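Local coordinates for protein response regulator (Vibrio cholerae O1 biovar El Tor, PDB 7KPO) that probably binds DNA through the domain modelled here, taken from the sensor histidine kinase ChiS of the cholera bacterium, at residues 8-20 with 58-70. Sequence-based numbering, arbitrary orientation. Where two conformers were deposited one is given.
With SO4 (sulfate ion), chain B.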
HETATM    1  N   MSE A   8     -20.833  -0.762  -9.770  0.70 10.92           N
HETATM    2  CA  MSE A   8     -19.486  -1.118 -10.182  0.70 10.87           C
HETATM    3  C   MSE A   8     -18.914  -0.049 -11.115  0.70 10.71           C
HETATM    4  O   MSE A   8     -17.758   0.344 -10.972  0.70 11.19           O
HETATM    5  CB  MSE A   8     -19.501  -2.496 -10.849  0.70 12.72           C
HETATM    6  CG  MSE A   8     -19.752  -3.629  -9.875  0.70 13.21           C
HETATM    7 SE   MSE A   8     -20.148  -5.315 -10.775  0.70 15.34          SE
HETATM    8  CE  MSE A   8     -18.679  -5.430 -12.057  0.70 16.80           C
ATOM      9  N   ARG A   9     -19.729   0.428 -12.064  1.00 10.96           N
ATOM     10  CA  ARG A   9     -19.286   1.439 -13.019  1.00 11.32           C
ATOM     11  C   ARG A   9     -19.004   2.763 -12.288  1.00 10.79           C
ATOM     12  O   ARG A   9     -17.993   3.412 -12.597  1.00 12.18           O
ATOM     13  CB  ARG A   9     -20.328   1.582 -14.135  1.00 11.77           C
ATOM     14  CG  ARG A   9     -20.440   0.344 -15.018  1.00 12.43           C
ATOM     15  CD  ARG A   9     -21.591   0.378 -16.010  1.00 13.20           C
ATOM     16  NE  ARG A   9     -21.402   1.389 -17.041  1.00 13.80           N
ATOM     17  CZ  ARG A   9     -20.649   1.245 -18.127  1.00 13.96           C
ATOM     18  NH1 ARG A   9     -19.997   0.116 -18.352  1.00 14.58           N
ATOM     19  NH2 ARG A   9     -20.541   2.243 -18.986  1.00 15.16           N
ATOM     20  N   ALA A  10     -19.873   3.155 -11.357  1.00 10.85           N
ATOM     21  CA  ALA A  10     -19.655   4.404 -10.595  1.00 11.72           C
ATOM     22  C   ALA A  10     -18.374   4.300  -9.759  1.00 11.22           C
ATOM     23  O   ALA A  10     -17.610   5.274  -9.706  1.00 12.54           O
ATOM     24  CB  ALA A  10     -20.851   4.677  -9.725  1.00 12.38           C
ATOM     25  N   VAL A  11     -18.158   3.159  -9.115  1.00 10.85           N
ATOM     26  CA  VAL A  11     -16.939   2.979  -8.282  1.00 11.47           C
ATOM     27  C   VAL A  11     -15.699   2.990  -9.186  1.00 11.43           C
ATOM     28  O   VAL A  11     -14.681   3.570  -8.793  1.00 12.61           O
ATOM     29  CB  VAL A  11     -17.042   1.695  -7.440  1.00 12.20           C
ATOM     30  CG1 VAL A  11     -15.745   1.400  -6.714  1.00 13.05           C
ATOM     31  CG2 VAL A  11     -18.196   1.779  -6.453  1.00 13.38           C
ATOM     32  N   LEU A  12     -15.794   2.389 -10.374  0.60 11.39           N
ATOM     33  CA  LEU A  12     -14.632   2.334 -11.300  0.60 12.15           C
ATOM     34  C   LEU A  12     -14.206   3.761 -11.677  0.60 12.63           C
ATOM     35  O   LEU A  12     -12.998   4.039 -11.688  0.60 13.44           O
ATOM     36  CB  LEU A  12     -15.020   1.518 -12.539  0.60 13.11           C
ATOM     37  CG  LEU A  12     -13.853   0.980 -13.367  0.60 14.46           C
ATOM     38  CD1 LEU A  12     -13.109  -0.101 -12.606  0.60 15.30           C
ATOM     39  CD2 LEU A  12     -14.341   0.427 -14.694  0.60 15.03           C
ATOM     40  N   VAL A  13     -15.169   4.639 -11.965  1.00 12.06           N
ATOM     41  CA  VAL A  13     -14.837   6.038 -12.353  1.00 12.78           C
ATOM     42  C   VAL A  13     -14.233   6.771 -11.150  1.00 12.39           C
ATOM     43  O   VAL A  13     -13.226   7.482 -11.320  1.00 13.35           O
ATOM     44  CB  VAL A  13     -16.058   6.771 -12.930  1.00 13.26           C
ATOM     45  CG1 VAL A  13     -15.785   8.258 -13.093  1.00 14.41           C
ATOM     46  CG2 VAL A  13     -16.512   6.154 -14.247  1.00 14.22           C
ATOM     47  N   GLU A  14     -14.843   6.618  -9.970  0.50 11.61           N
ATOM     48  CA  GLU A  14     -14.321   7.260  -8.733  0.50 12.18           C
ATOM     49  C   GLU A  14     -12.889   6.775  -8.481  0.50 11.50           C
ATOM     50  O   GLU A  14     -12.002   7.612  -8.244  0.50 12.04           O
ATOM     51  CB  GLU A  14     -15.215   6.932  -7.534  0.50 11.32           C
ATOM     52  CG  GLU A  14     -14.703   7.485  -6.212  0.50 10.73           C
ATOM     53  CD  GLU A  14     -14.623   9.002  -6.112  0.50 11.46           C
ATOM     54  OE1 GLU A  14     -15.291   9.693  -6.909  0.50 12.89           O
ATOM     55  OE2 GLU A  14     -13.881   9.493  -5.237  0.50 13.17           O
ATOM     56  N   ALA A  15     -12.674   5.465  -8.569  1.00 12.05           N
ATOM     57  CA  ALA A  15     -11.343   4.883  -8.289  1.00 12.40           C
ATOM     58  C   ALA A  15     -10.280   5.387  -9.269  1.00 11.37           C
ATOM     59  O   ALA A  15      -9.192   5.772  -8.847  1.00 11.95           O
ATOM     60  CB  ALA A  15     -11.435   3.377  -8.310  1.00 13.40           C
HETATM   61  N   MSE A  16     -10.617   5.400 -10.558  0.60 11.63           N
HETATM   62  CA  MSE A  16      -9.663   5.794 -11.579  0.60 11.60           C
HETATM   63  C   MSE A  16      -9.304   7.267 -11.451  0.60 11.40           C
HETATM   64  O   MSE A  16      -8.131   7.628 -11.472  0.60 12.13           O
HETATM   65  CB  MSE A  16     -10.226   5.502 -12.970  0.60 12.24           C
HETATM   66  CG  MSE A  16     -10.191   4.044 -13.330  0.60 13.69           C
HETATM   67 SE   MSE A  16      -8.361   3.345 -13.254  0.60 15.02          SE
HETATM   68  CE  MSE A  16      -7.319   4.047 -14.755  0.60 15.78           C
ATOM     69  N   THR A  17     -10.320   8.117 -11.318  1.00 11.34           N
ATOM     70  CA  THR A  17     -10.080   9.548 -11.210  1.00 12.09           C
ATOM     71  C   THR A  17      -9.259   9.837  -9.948  1.00 11.71           C
ATOM     72  O   THR A  17      -8.300  10.616 -10.021  1.00 13.53           O
ATOM     73  CB  THR A  17     -11.384  10.353 -11.232  1.00 13.94           C
ATOM     74  OG1 THR A  17     -12.225   9.974 -10.145  1.00 16.40           O
ATOM     75  CG2 THR A  17     -12.134  10.169 -12.528  1.00 14.14           C
ATOM     76  N   SER A  18      -9.629   9.204  -8.832  0.70 11.50           N
ATOM     77  CA  SER A  18      -8.904   9.396  -7.551  0.70 11.89           C
ATOM     78  C   SER A  18      -7.446   8.972  -7.722  0.70 11.49           C
ATOM     79  O   SER A  18      -6.537   9.720  -7.320  0.70 11.53           O
ATOM     80  CB  SER A  18      -9.547   8.604  -6.434  0.70 12.47           C
ATOM     81  OG  SER A  18     -10.838   9.097  -6.122  0.70 13.43           O
ATOM     82  N   ALA A  19      -7.244   7.806  -8.322  1.00 11.03           N
ATOM     83  CA  ALA A  19      -5.880   7.261  -8.480  1.00 11.31           C
ATOM     84  C   ALA A  19      -5.042   8.186  -9.366  1.00 11.04           C
ATOM     85  O   ALA A  19      -3.877   8.429  -9.035  1.00 11.48           O
ATOM     86  CB  ALA A  19      -5.947   5.865  -9.035  1.00 11.87           C
ATOM     87  N   LEU A  20      -5.610   8.679 -10.465  1.00 11.30           N
ATOM     88  CA  LEU A  20      -4.820   9.565 -11.362  1.00 11.95           C
ATOM     89  C   LEU A  20      -4.497  10.887 -10.670  1.00 12.30           C
ATOM     90  O   LEU A  20      -3.385  11.383 -10.853  1.00 13.55           O
ATOM     91  CB  LEU A  20      -5.573   9.798 -12.670  1.00 14.11           C
ATOM     92  CG  LEU A  20      -5.438   8.672 -13.685  1.00 17.02           C
ATOM     93  CD1 LEU A  20      -6.382   8.886 -14.848  1.00 21.22           C
ATOM     94  CD2 LEU A  20      -4.001   8.553 -14.177  1.00 19.02           C
ATOM     95  N   TYR A  58     -12.493   6.530 -19.116  1.00 11.29           N
ATOM     96  CA  TYR A  58     -12.757   5.948 -17.776  1.00 12.08           C
ATOM     97  C   TYR A  58     -12.868   7.028 -16.701  1.00 12.79           C
ATOM     98  O   TYR A  58     -13.129   6.673 -15.545  1.00 14.73           O
ATOM     99  CB  TYR A  58     -11.644   4.960 -17.421  1.00 12.78           C
ATOM    100  CG  TYR A  58     -11.733   3.649 -18.158  1.00 12.59           C
ATOM    101  CD1 TYR A  58     -11.448   3.551 -19.508  1.00 13.34           C
ATOM    102  CD2 TYR A  58     -12.094   2.492 -17.491  1.00 13.22           C
ATOM    103  CE1 TYR A  58     -11.531   2.340 -20.179  1.00 13.83           C
ATOM    104  CE2 TYR A  58     -12.190   1.276 -18.146  1.00 13.82           C
ATOM    105  CZ  TYR A  58     -11.915   1.197 -19.497  1.00 13.51           C
ATOM    106  OH  TYR A  58     -11.996  -0.007 -20.137  1.00 16.18           O
ATOM    107  N   LEU A  59     -12.761   8.302 -17.080  1.00 12.02           N
ATOM    108  CA  LEU A  59     -12.721   9.384 -16.063  1.00 13.15           C
ATOM    109  C   LEU A  59     -14.085  10.063 -15.930  1.00 13.20           C
ATOM    110  O   LEU A  59     -14.198  10.963 -15.092  1.00 13.95           O
ATOM    111  CB  LEU A  59     -11.609  10.368 -16.437  1.00 14.28           C
ATOM    112  CG  LEU A  59     -10.231   9.733 -16.662  1.00 15.93           C
ATOM    113  CD1 LEU A  59      -9.185  10.792 -16.967  1.00 17.26           C
ATOM    114  CD2 LEU A  59      -9.806   8.884 -15.470  1.00 17.49           C
ATOM    115  N   ARG A  60     -15.074   9.625 -16.709  1.00 12.80           N
ATOM    116  CA  ARG A  60     -16.452  10.174 -16.639  1.00 13.70           C
ATOM    117  C   ARG A  60     -17.424   9.011 -16.828  1.00 12.70           C
ATOM    118  O   ARG A  60     -17.199   8.175 -17.721  1.00 12.70           O
ATOM    119  CB  ARG A  60     -16.706  11.242 -17.712  1.00 15.69           C
ATOM    120  CG  ARG A  60     -15.819  12.472 -17.591  1.00 18.13           C
ATOM    121  CD  ARG A  60     -16.048  13.546 -18.645  1.00 22.52           C
ATOM    122  NE  ARG A  60     -17.314  14.274 -18.540  1.00 28.00           N
ATOM    123  CZ  ARG A  60     -18.324  14.230 -19.414  1.00 29.36           C
ATOM    124  NH1 ARG A  60     -18.246  13.497 -20.514  1.00 34.36           N
ATOM    125  NH2 ARG A  60     -19.410  14.954 -19.193  1.00 27.82           N
ATOM    126  N   ILE A  61     -18.498   8.985 -16.052  1.00 12.44           N
ATOM    127  CA  ILE A  61     -19.477   7.878 -16.216  1.00 12.99           C
ATOM    128  C   ILE A  61     -20.105   7.943 -17.618  1.00 12.89           C
ATOM    129  O   ILE A  61     -20.406   6.881 -18.164  1.00 14.54           O
ATOM    130  CB  ILE A  61     -20.526   7.918 -15.085  1.00 14.00           C
ATOM    131  CG1 ILE A  61     -21.313   6.611 -14.990  1.00 15.84           C
ATOM    132  CG2 ILE A  61     -21.458   9.115 -15.209  1.00 14.96           C
ATOM    133  CD1 ILE A  61     -20.468   5.392 -14.676  1.00 16.84           C
ATOM    134  N   GLU A  62     -20.247   9.138 -18.197  1.00 13.53           N
ATOM    135  CA  GLU A  62     -20.902   9.296 -19.524  1.00 15.04           C
ATOM    136  C   GLU A  62     -20.096   8.629 -20.644  1.00 14.28           C
ATOM    137  O   GLU A  62     -20.707   8.244 -21.657  1.00 17.00           O
ATOM    138  CB  GLU A  62     -21.057  10.775 -19.887  1.00 16.58           C
ATOM    139  CG  GLU A  62     -22.030  11.548 -19.013  1.00 18.36           C
ATOM    140  CD  GLU A  62     -21.533  12.049 -17.669  1.00 17.08           C
ATOM    141  OE1 GLU A  62     -20.359  11.803 -17.324  1.00 16.77           O
ATOM    142  OE2 GLU A  62     -22.325  12.733 -16.987  1.00 17.99           O
ATOM    143  N   THR A  63     -18.782   8.509 -20.473  1.00 13.23           N
ATOM    144  CA  THR A  63     -17.909   7.976 -21.552  1.00 13.46           C
ATOM    145  C   THR A  63     -17.375   6.580 -21.222  1.00 12.51           C
ATOM    146  O   THR A  63     -16.733   5.976 -22.097  1.00 12.74           O
ATOM    147  CB  THR A  63     -16.745   8.945 -21.801  1.00 14.35           C
ATOM    148  OG1 THR A  63     -16.055   9.154 -20.568  1.00 13.93           O
ATOM    149  CG2 THR A  63     -17.207  10.277 -22.352  1.00 16.24           C
ATOM    150  N   LEU A  64     -17.628   6.075 -20.018  1.00 12.11           N
ATOM    151  CA  LEU A  64     -17.081   4.752 -19.637  1.00 12.43           C
ATOM    152  C   LEU A  64     -17.534   3.718 -20.665  1.00 12.96           C
ATOM    153  O   LEU A  64     -18.722   3.625 -20.963  1.00 13.83           O
ATOM    154  CB  LEU A  64     -17.581   4.398 -18.237  1.00 12.83           C
ATOM    155  CG  LEU A  64     -17.053   3.077 -17.688  1.00 12.56           C
ATOM    156  CD1 LEU A  64     -15.554   3.157 -17.429  1.00 12.82           C
ATOM    157  CD2 LEU A  64     -17.798   2.696 -16.426  1.00 12.66           C
ATOM    158  N   PRO A  65     -16.621   2.901 -21.238  1.00 13.36           N
ATOM    159  CA  PRO A  65     -17.027   1.909 -22.229  1.00 14.48           C
ATOM    160  C   PRO A  65     -18.106   0.934 -21.740  1.00 13.90           C
ATOM    161  O   PRO A  65     -18.198   0.653 -20.554  1.00 13.76           O
ATOM    162  CB  PRO A  65     -15.725   1.156 -22.534  1.00 16.16           C
ATOM    163  CG  PRO A  65     -14.652   2.188 -22.266  1.00 16.79           C
ATOM    164  CD  PRO A  65     -15.160   2.936 -21.049  1.00 15.11           C
ATOM    165  N   LYS A  66     -18.896   0.440 -22.690  1.00 15.23           N
ATOM    166  CA  LYS A  66     -19.949  -0.562 -22.392  1.00 17.79           C
ATOM    167  C   LYS A  66     -19.280  -1.783 -21.755  1.00 16.48           C
ATOM    168  O   LYS A  66     -19.883  -2.377 -20.848  1.00 17.12           O
ATOM    169  CB  LYS A  66     -20.683  -0.920 -23.687  1.00 21.33           C
ATOM    170  CG  LYS A  66     -21.772  -1.978 -23.566  1.00 27.41           C
ATOM    171  CD  LYS A  66     -22.522  -2.231 -24.865  1.00 32.82           C
ATOM    172  CE  LYS A  66     -21.640  -2.703 -26.003  1.00 36.81           C
ATOM    173  NZ  LYS A  66     -20.950  -3.975 -25.681  1.00 43.15           N
ATOM    174  N   THR A  67     -18.072  -2.113 -22.223  1.00 15.39           N
ATOM    175  CA  THR A  67     -17.272  -3.257 -21.713  1.00 15.87           C
ATOM    176  C   THR A  67     -16.009  -2.718 -21.048  1.00 14.94           C
ATOM    177  O   THR A  67     -14.975  -2.575 -21.693  1.00 16.00           O
ATOM    178  CB  THR A  67     -16.903  -4.240 -22.833  1.00 17.83           C
ATOM    179  OG1 THR A  67     -18.119  -4.702 -23.420  1.00 20.78           O
ATOM    180  CG2 THR A  67     -16.086  -5.420 -22.350  1.00 18.84           C
ATOM    181  N   PRO A  68     -16.047  -2.360 -19.748  1.00 13.59           N
ATOM    182  CA  PRO A  68     -14.847  -1.873 -19.073  1.00 13.12           C
ATOM    183  C   PRO A  68     -13.802  -2.983 -18.913  1.00 13.19           C
ATOM    184  O   PRO A  68     -14.180  -4.128 -18.732  1.00 15.65           O
ATOM    185  CB  PRO A  68     -15.335  -1.432 -17.686  1.00 14.65           C
ATOM    186  CG  PRO A  68     -16.842  -1.331 -17.830  1.00 14.63           C
ATOM    187  CD  PRO A  68     -17.219  -2.363 -18.868  1.00 14.97           C
ATOM    188  N   ARG A  69     -12.524  -2.619 -19.003  1.00 12.56           N
ATOM    189  CA  ARG A  69     -11.423  -3.584 -18.760  1.00 13.09           C
ATOM    190  C   ARG A  69     -11.109  -3.532 -17.256  1.00 12.59           C
ATOM    191  O   ARG A  69     -10.152  -2.869 -16.853  1.00 12.94           O
ATOM    192  CB  ARG A  69     -10.223  -3.254 -19.646  1.00 14.04           C
ATOM    193  CG  ARG A  69     -10.479  -3.426 -21.136  1.00 16.72           C
ATOM    194  CD  ARG A  69      -9.188  -3.238 -21.909  1.00 21.33           C
ATOM    195  NE  ARG A  69      -9.314  -3.417 -23.351  1.00 26.89           N
ATOM    196  CZ  ARG A  69      -9.100  -4.556 -24.008  1.00 26.91           C
ATOM    197  NH1 ARG A  69      -8.744  -5.653 -23.361  1.00 28.57           N
ATOM    198  NH2 ARG A  69      -9.236  -4.592 -25.322  1.00 27.31           N
ATOM    199  N   TRP A  70     -11.919  -4.227 -16.457  1.00 13.59           N
ATOM    200  CA  TRP A  70     -11.799  -4.231 -14.977  1.00 13.08           C
ATOM    201  C   TRP A  70     -10.377  -4.569 -14.523  1.00 12.96           C
ATOM    202  O   TRP A  70      -9.884  -3.905 -13.599  1.00 14.07           O
ATOM    203  CB  TRP A  70     -12.804  -5.217 -14.371  1.00 13.62           C
ATOM    204  CG  TRP A  70     -14.213  -4.937 -14.790  1.00 13.23           C
ATOM    205  CD1 TRP A  70     -14.889  -5.535 -15.811  1.00 13.92           C
ATOM    206  CD2 TRP A  70     -15.106  -3.946 -14.247  1.00 13.78           C
ATOM    207  NE1 TRP A  70     -16.145  -5.007 -15.925  1.00 14.53           N
ATOM    208  CE2 TRP A  70     -16.310  -4.036 -14.979  1.00 14.30           C
ATOM    209  CE3 TRP A  70     -15.019  -3.015 -13.209  1.00 15.86           C
ATOM    210  CZ2 TRP A  70     -17.406  -3.218 -14.717  1.00 15.84           C
ATOM    211  CZ3 TRP A  70     -16.107  -2.211 -12.945  1.00 16.77           C
ATOM    212  CH2 TRP A  70     -17.282  -2.315 -13.690  1.00 17.26           C
TER
HETATM  213  S   SO4 B1201      -8.217  -7.063 -19.473  1.00 19.87           S
HETATM  214  O1  SO4 B1201      -6.929  -7.673 -19.666  1.00 25.79           O
HETATM  215  O2  SO4 B1201      -8.123  -5.995 -18.514  1.00 20.28           O
HETATM  216  O3  SO4 B1201      -9.131  -8.064 -18.989  1.00 19.15           O
HETATM  217  O4  SO4 B1201      -8.708  -6.539 -20.718  1.00 22.10           O
HETATM  218  O   HOH W   1     -21.879   4.605 -17.954  1.00 23.30           O
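Arg9 leaves its helix with CG anti to the carbonyl carbon (chi1 -67°) and bends at chi3, which brings the guanidinium against the carbonyls of Leu64 and Pro65. In this mostly helical DNA-binding domain, helix 2-27 is thereby tied to the long loop joining helices 53-57 and 70-83. The grip is end-on: NH1 and NH2 of Arg9 both donate to Pro65 O, at 2.9 Å and 3.2 Å, from one face of that carbonyl. A weak third bond runs from NH2 to Leu64 O, and a water bridges NH2 to Ile61 O. Leu64 CD2 sits over the centre of the guanidinium face, 3.6 Å above its plane.

One turn on, Leu12 takes another rotamer, CG anti to the backbone N (chi1 -161°). In the conformers given here for Leu12 and Met8, Leu12 CD1 meets Trp70 CE3, Leu12 CD2 meets Trp70 CZ3 and Pro68 CB, and Pro68 CB and Met8 CE lie over opposite faces of the indole, each toward its rim. Val73 of helix 70-83 packs on Leu12 as well. Further along, Val13 and Thr17 rest on the Tyr58-Leu59 backbone, where the buried Tyr58 O finds no hydrogen-bonding partner. Past them the packing tightens, Leu20 CD1 pressing on Leu59 CD2 at 3.5 Å.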